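Local coordinates for envelopment polyprotein (Bovine Schmallenberg virus BH80/Germany/2011, PDB 7A56) that probably merges the viral envelope with the host-cell membrane during entry, acting as a class II fusion glycoprotein, here in its postfusion conformation, at residues I91-P94 / S98-S101; A29-I34 / I204-E209. One frame throughout, in Å; residues are numbered along the deposited sequence.

In the fold
Contact 1 joins the two strands of a beta hairpin near its turn, and contact 2 sets helix 23-40 against the end of strand 197-206, a neighbour of strand 98-134. Their centres lie about 13 Å apart, on the same side of the chain's centre, about 42 and 35 Å from it. Phe100 of contact 1 connects them directly: its CZ lies 3.8 Å from CD1 of Ile34, and its CE1 lies 3.8 Å from CB of Leu30. The helix thus packs on both strands. A bound sodium ion comes no closer than about 7 Å to the side chain of Ser98 and 11 Å to that of Ala207, so neither contact is a metal site.

Contact 1: I91-P94 / S98-S101; sequences IAMP and SLFS
Ile91 and Phe100 stand side by side on one face of the hairpin and point the same way, with CG1 of the isoleucine over one face of the phenylalanine ring. This CG1 is the branch that touches, 4.2 Å from the centroid of the Phe100 ring and 20° off the ring normal, a CH-pi contact displaced from the ring centre toward the rim. Phe100 places its CG between backbone N and carbonyl carbon (chi1 61°), which brings the ring alongside Ile91 with one face turned to CG1. In the backbone of the same pair, Ile91 N donates to Phe100 O at 2.8 Å.

The carbonyl of Ile91 carries a double load. Leu99 N binds Ile91 O at 2.7 Å, in the carbonyl plane, whereas Phe100 N reaches the same oxygen at 3.3 Å and tilted from that plane. One residue facing two is a classic beta bulge, which lets the hairpin strands slip by one residue. With the extra residue, Leu99 turns its CB toward strand 86-92. Its CD1 comes 3.6 Å from Met93 N and also meets the carbonyl carbon of Ala92. The thioether of Met93 runs at a slant across the leucine, with SD 3.9 Å from Leu99 CD1, its chain bent at chi2 and chi3. Beyond the bulge Ala92 and Ser98 form a non-hydrogen-bonded pair, Ala92 CB resting 3.9 Å from Ser98 CA, while Ser98 OG bonds to Asn90 ND2.

Helix 23-40 covers part of this cluster through Ile23 on Leu99, Tyr26 on Met93 and Ile27 on Phe100. Along the other edge of strand 86-92, Ala92 is hydrogen-bonded through its backbone to Asp346, and Tyr347 of strand 346-350 touches Ile91.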
ATOM      1  N   ILE A  91      19.957  34.986 -12.152  1.00 29.87           N
ATOM      2  CA  ILE A  91      21.362  35.074 -12.517  1.00 29.96           C
ATOM      3  C   ILE A  91      21.723  36.553 -12.568  1.00 30.64           C
ATOM      4  O   ILE A  91      21.069  37.332 -13.299  1.00 35.13           O
ATOM      5  CB  ILE A  91      21.637  34.423 -13.883  1.00 30.82           C
ATOM      6  CG1 ILE A  91      20.887  33.068 -14.032  1.00 28.86           C
ATOM      7  CG2 ILE A  91      23.139  34.275 -14.051  1.00 29.54           C
ATOM      8  CD1 ILE A  91      21.314  32.096 -12.955  1.00 30.60           C
ATOM      9  N   ALA A  92      22.809  36.908 -11.869  1.00 32.64           N
ATOM     10  CA  ALA A  92      23.260  38.292 -11.786  1.00 32.30           C
ATOM     11  C   ALA A  92      24.776  38.382 -11.929  1.00 33.41           C
ATOM     12  O   ALA A  92      25.519  37.461 -11.570  1.00 35.05           O
ATOM     13  CB  ALA A  92      22.827  38.913 -10.443  1.00 30.35           C
ATOM     14  N   MET A  93      25.228  39.516 -12.462  1.00 34.22           N
ATOM     15  CA  MET A  93      26.642  39.882 -12.385  1.00 38.49           C
ATOM     16  C   MET A  93      27.121  39.859 -10.940  1.00 41.06           C
ATOM     17  O   MET A  93      26.342  40.192 -10.034  1.00 41.84           O
ATOM     18  CB  MET A  93      26.843  41.275 -12.972  1.00 37.95           C
ATOM     19  CG  MET A  93      26.517  41.371 -14.436  1.00 45.49           C
ATOM     20  SD  MET A  93      27.632  40.371 -15.452  1.00 54.72           S
ATOM     21  CE  MET A  93      29.087  41.447 -15.453  1.00 52.32           C
ATOM     22  N   PRO A  94      28.371  39.460 -10.685  1.00 45.70           N
ATOM     23  CA  PRO A  94      28.913  39.498  -9.316  1.00 50.20           C
ATOM     24  C   PRO A  94      28.854  40.906  -8.746  1.00 54.92           C
ATOM     25  O   PRO A  94      29.281  41.866  -9.393  1.00 53.80           O
ATOM     26  CB  PRO A  94      30.363  39.039  -9.495  1.00 50.15           C
ATOM     27  CG  PRO A  94      30.370  38.319 -10.773  1.00 48.30           C
ATOM     28  CD  PRO A  94      29.367  38.965 -11.645  1.00 46.88           C
ATOM     29  N   SER A  98      21.050  42.223 -12.199  1.00 47.81           N
ATOM     30  CA  SER A  98      20.391  40.991 -12.634  1.00 48.13           C
ATOM     31  C   SER A  98      20.440  40.846 -14.152  1.00 45.15           C
ATOM     32  O   SER A  98      20.300  41.819 -14.888  1.00 47.19           O
ATOM     33  CB  SER A  98      18.932  40.975 -12.157  1.00 52.97           C
ATOM     34  OG  SER A  98      18.853  40.645 -10.774  1.00 57.72           O
ATOM     35  N   LEU A  99      20.628  39.619 -14.622  1.00 41.22           N
ATOM     36  CA  LEU A  99      20.777  39.343 -16.044  1.00 38.33           C
ATOM     37  C   LEU A  99      19.579  38.570 -16.572  1.00 39.19           C
ATOM     38  O   LEU A  99      18.871  39.056 -17.463  1.00 39.34           O
ATOM     39  CB  LEU A  99      22.069  38.553 -16.300  1.00 36.86           C
ATOM     40  CG  LEU A  99      23.428  39.208 -15.998  1.00 37.96           C
ATOM     41  CD1 LEU A  99      24.439  38.144 -15.673  1.00 35.03           C
ATOM     42  CD2 LEU A  99      23.911  40.015 -17.196  1.00 39.36           C
ATOM     43  N   PHE A 100      19.322  37.376 -16.043  1.00 35.97           N
ATOM     44  CA  PHE A 100      18.146  36.649 -16.524  1.00 36.64           C
ATOM     45  C   PHE A 100      17.801  35.586 -15.503  1.00 35.26           C
ATOM     46  O   PHE A 100      18.481  35.442 -14.490  1.00 32.26           O
ATOM     47  CB  PHE A 100      18.344  36.040 -17.928  1.00 38.32           C
ATOM     48  CG  PHE A 100      19.475  35.035 -18.013  1.00 36.96           C
ATOM     49  CD1 PHE A 100      20.764  35.468 -18.277  1.00 38.50           C
ATOM     50  CD2 PHE A 100      19.231  33.674 -17.880  1.00 36.75           C
ATOM     51  CE1 PHE A 100      21.809  34.590 -18.359  1.00 37.57           C
ATOM     52  CE2 PHE A 100      20.288  32.752 -17.935  1.00 34.78           C
ATOM     53  CZ  PHE A 100      21.587  33.225 -18.198  1.00 36.50           C
ATOM     54  N   SER A 101      16.760  34.801 -15.804  1.00 35.34           N
ATOM     55  CA  SER A 101      16.284  33.788 -14.878  1.00 37.71           C
ATOM     56  C   SER A 101      16.285  32.410 -15.542  1.00 32.17           C
ATOM     57  O   SER A 101      16.122  32.285 -16.767  1.00 33.23           O
ATOM     58  CB  SER A 101      14.889  34.130 -14.375  1.00 41.38           C
ATOM     59  OG  SER A 101      13.960  33.834 -15.390  1.00 46.51           O
TER

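Contact 2: A29-I34 / I204-E209; sequences ALQSDI and ITMAHE
Met206 reaches across to the helix and packs on both Ile34 and Gln31. Toward Ile34 the packing is apolar: the methionine bends at its last torsion (chi3 -66°), which carries CE to 3.5 Å from Ile34 CG2. The two side chains meet at a slant. Both branches of the isoleucine take part: CG2 and CD1 each lie 3.9 Å from Met206 SD, so both methyl groups face the sulfur from the helix side.

Gln31 contributes as large a share, by van der Waals contact. One helical turn before Ile34, it passes Met206 in the opposite direction and brings its CG to 4.1 Å from Met206 SD. Its backbone oxygen also meets the thioether methyl, Gln31 O lying 3.9 Å from Met206 CE. Beyond CG the glutamine stays extended, so its amide end arrives beside the turn, where NE2 is 4.2 Å from Ala207 CB.

Hydrogen bonding across the contact runs through water. One molecule accepts a weak bond from Gln31 NE2 and a second bond, at 3.2 Å, from Ala207 N. Ala207 belongs to the type II turn from Met206 to Glu209, which is closed by backbone bonds in both directions between these two residues and links strand 197-206 to strand 209-214. Around the apolar part, Ile226 touches both Ile34 and Ile204.

With no direct hydrogen bond or salt bridge between the segments, helix and strand are held mainly by dispersion around a thioether, with a water adding a modest polar link, one of its two bonds weak.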
ATOM      1  N   ALA A  29      24.138  35.788 -25.386  1.00 44.28           N
ATOM      2  CA  ALA A  29      25.213  34.807 -25.464  1.00 46.68           C
ATOM      3  C   ALA A  29      25.081  33.736 -24.387  1.00 39.73           C
ATOM      4  O   ALA A  29      25.283  32.549 -24.654  1.00 37.18           O
ATOM      5  CB  ALA A  29      26.557  35.496 -25.343  1.00 43.41           C
ATOM      6  N   LEU A  30      24.806  34.150 -23.153  1.00 36.73           N
ATOM      7  CA  LEU A  30      24.734  33.173 -22.079  1.00 35.81           C
ATOM      8  C   LEU A  30      23.549  32.230 -22.286  1.00 36.42           C
ATOM      9  O   LEU A  30      23.672  31.004 -22.134  1.00 34.56           O
ATOM     10  CB  LEU A  30      24.645  33.874 -20.723  1.00 36.59           C
ATOM     11  CG  LEU A  30      25.844  34.732 -20.357  1.00 45.43           C
ATOM     12  CD1 LEU A  30      25.456  35.684 -19.253  1.00 44.79           C
ATOM     13  CD2 LEU A  30      26.998  33.852 -19.912  1.00 44.96           C
ATOM     14  N   GLN A  31      22.401  32.769 -22.692  1.00 37.41           N
ATOM     15  CA  GLN A  31      21.259  31.878 -22.876  1.00 35.27           C
ATOM     16  C   GLN A  31      21.485  30.934 -24.060  1.00 37.41           C
ATOM     17  O   GLN A  31      21.065  29.759 -24.023  1.00 36.76           O
ATOM     18  CB  GLN A  31      19.998  32.735 -23.044  1.00 38.31           C
ATOM     19  CG  GLN A  31      19.590  33.435 -21.744  1.00 40.59           C
ATOM     20  CD  GLN A  31      18.447  34.423 -21.942  1.00 45.38           C
ATOM     21  OE1 GLN A  31      18.399  35.121 -22.939  1.00 48.57           O
ATOM     22  NE2 GLN A  31      17.516  34.469 -20.996  1.00 45.96           N
ATOM     23  N   SER A  32      22.184  31.416 -25.094  1.00 39.10           N
ATOM     24  CA  SER A  32      22.518  30.571 -26.236  1.00 41.31           C
ATOM     25  C   SER A  32      23.443  29.443 -25.831  1.00 39.04           C
ATOM     26  O   SER A  32      23.312  28.314 -26.317  1.00 39.45           O
ATOM     27  CB  SER A  32      23.215  31.402 -27.313  1.00 42.81           C
ATOM     28  OG  SER A  32      22.353  31.719 -28.340  1.00 46.80           O
ATOM     29  N   ASP A  33      24.457  29.772 -25.032  1.00 36.33           N
ATOM     30  CA  ASP A  33      25.376  28.763 -24.513  1.00 35.82           C
ATOM     31  C   ASP A  33      24.642  27.683 -23.715  1.00 31.56           C
ATOM     32  O   ASP A  33      24.916  26.482 -23.868  1.00 30.58           O
ATOM     33  CB  ASP A  33      26.425  29.448 -23.648  1.00 32.92           C
ATOM     34  CG  ASP A  33      27.487  30.175 -24.477  1.00 39.38           C
ATOM     35  OD1 ASP A  33      27.542  30.014 -25.715  1.00 42.80           O
ATOM     36  OD2 ASP A  33      28.242  30.937 -23.876  1.00 39.17           O
ATOM     37  N   ILE A  34      23.768  28.096 -22.786  1.00 32.25           N
ATOM     38  CA  ILE A  34      22.947  27.121 -22.051  1.00 30.90           C
ATOM     39  C   ILE A  34      22.100  26.276 -22.996  1.00 31.11           C
ATOM     40  O   ILE A  34      22.027  25.048 -22.857  1.00 29.55           O
ATOM     41  CB  ILE A  34      22.064  27.822 -21.007  1.00 31.09           C
ATOM     42  CG1 ILE A  34      22.948  28.496 -19.966  1.00 34.52           C
ATOM     43  CG2 ILE A  34      21.069  26.793 -20.387  1.00 31.07           C
ATOM     44  CD1 ILE A  34      22.286  29.671 -19.171  1.00 35.03           C
ATOM     45  N   ILE A 204      14.258  22.718 -18.001  1.00 22.67           N
ATOM     46  CA  ILE A 204      14.947  23.992 -17.763  1.00 22.29           C
ATOM     47  C   ILE A 204      14.193  25.040 -18.556  1.00 24.47           C
ATOM     48  O   ILE A 204      14.179  25.014 -19.796  1.00 26.25           O
ATOM     49  CB  ILE A 204      16.413  23.936 -18.220  1.00 25.16           C
ATOM     50  CG1 ILE A 204      17.146  22.765 -17.575  1.00 26.34           C
ATOM     51  CG2 ILE A 204      17.185  25.286 -17.863  1.00 22.50           C
ATOM     52  CD1 ILE A 204      17.211  22.856 -16.060  1.00 26.27           C
ATOM     53  N   THR A 205      13.608  26.007 -17.871  1.00 25.67           N
ATOM     54  CA  THR A 205      12.782  26.993 -18.553  1.00 29.41           C
ATOM     55  C   THR A 205      13.510  28.340 -18.545  1.00 31.23           C
ATOM     56  O   THR A 205      13.850  28.884 -17.478  1.00 30.74           O
ATOM     57  CB  THR A 205      11.409  27.057 -17.895  1.00 31.15           C
ATOM     58  OG1 THR A 205      10.743  25.804 -18.148  1.00 30.75           O
ATOM     59  CG2 THR A 205      10.528  28.217 -18.441  1.00 32.82           C
ATOM     60  N   MET A 206      13.833  28.821 -19.738  1.00 35.71           N
ATOM     61  CA  MET A 206      14.410  30.138 -19.932  1.00 41.57           C
ATOM     62  C   MET A 206      13.410  30.933 -20.761  1.00 48.06           C
ATOM     63  O   MET A 206      12.347  30.426 -21.146  1.00 55.28           O
ATOM     64  CB  MET A 206      15.806  30.039 -20.566  1.00 41.06           C
ATOM     65  CG  MET A 206      16.911  29.517 -19.555  1.00 40.09           C
ATOM     66  SD  MET A 206      18.546  29.741 -20.339  1.00 48.06           S
ATOM     67  CE  MET A 206      18.269  28.510 -21.677  1.00 47.98           C
ATOM     68  N   ALA A 207      13.709  32.190 -20.983  1.00 46.99           N
ATOM     69  CA  ALA A 207      12.760  33.076 -21.655  1.00 51.88           C
ATOM     70  C   ALA A 207      12.290  32.494 -22.992  1.00 56.76           C
ATOM     71  O   ALA A 207      13.096  32.200 -23.883  1.00 62.95           O
ATOM     72  CB  ALA A 207      13.404  34.449 -21.870  1.00 49.12           C
ATOM     73  N   HIS A 208      10.987  32.312 -23.114  1.00 56.67           N
ATOM     74  CA  HIS A 208      10.372  31.742 -24.312  1.00 59.13           C
ATOM     75  C   HIS A 208      11.050  30.490 -24.880  1.00 60.02           C
ATOM     76  O   HIS A 208      10.893  30.195 -26.077  1.00 62.56           O
ATOM     77  CB  HIS A 208      10.302  32.788 -25.427  1.00 60.90           C
ATOM     78  CG  HIS A 208       9.597  34.049 -25.029  1.00 64.25           C
ATOM     79  ND1 HIS A 208       8.236  34.105 -24.802  1.00 64.48           N
ATOM     80  CD2 HIS A 208      10.068  35.305 -24.821  1.00 63.84           C
ATOM     81  CE1 HIS A 208       7.898  35.338 -24.466  1.00 65.35           C
ATOM     82  NE2 HIS A 208       8.991  36.087 -24.478  1.00 65.87           N
ATOM     83  N   GLU A 209      11.818  29.753 -24.075  1.00 53.53           N
ATOM     84  CA  GLU A 209      12.203  28.424 -24.536  1.00 50.29           C
ATOM     85  C   GLU A 209      12.373  27.500 -23.341  1.00 37.61           C
ATOM     86  O   GLU A 209      12.933  27.893 -22.310  1.00 33.65           O
ATOM     87  CB  GLU A 209      13.490  28.469 -25.382  1.00 56.49           C
ATOM     88  CG  GLU A 209      13.633  27.213 -26.288  1.00 66.04           C
ATOM     89  CD  GLU A 209      14.577  27.425 -27.499  1.00 63.31           C
ATOM     90  OE1 GLU A 209      15.373  28.411 -27.456  1.00 64.29           O
ATOM     91  OE2 GLU A 209      14.493  26.596 -28.481  1.00 61.66           O
TER
HETATM   92  O   HOH W   1      15.907  33.574 -19.095  1.00 39.59           O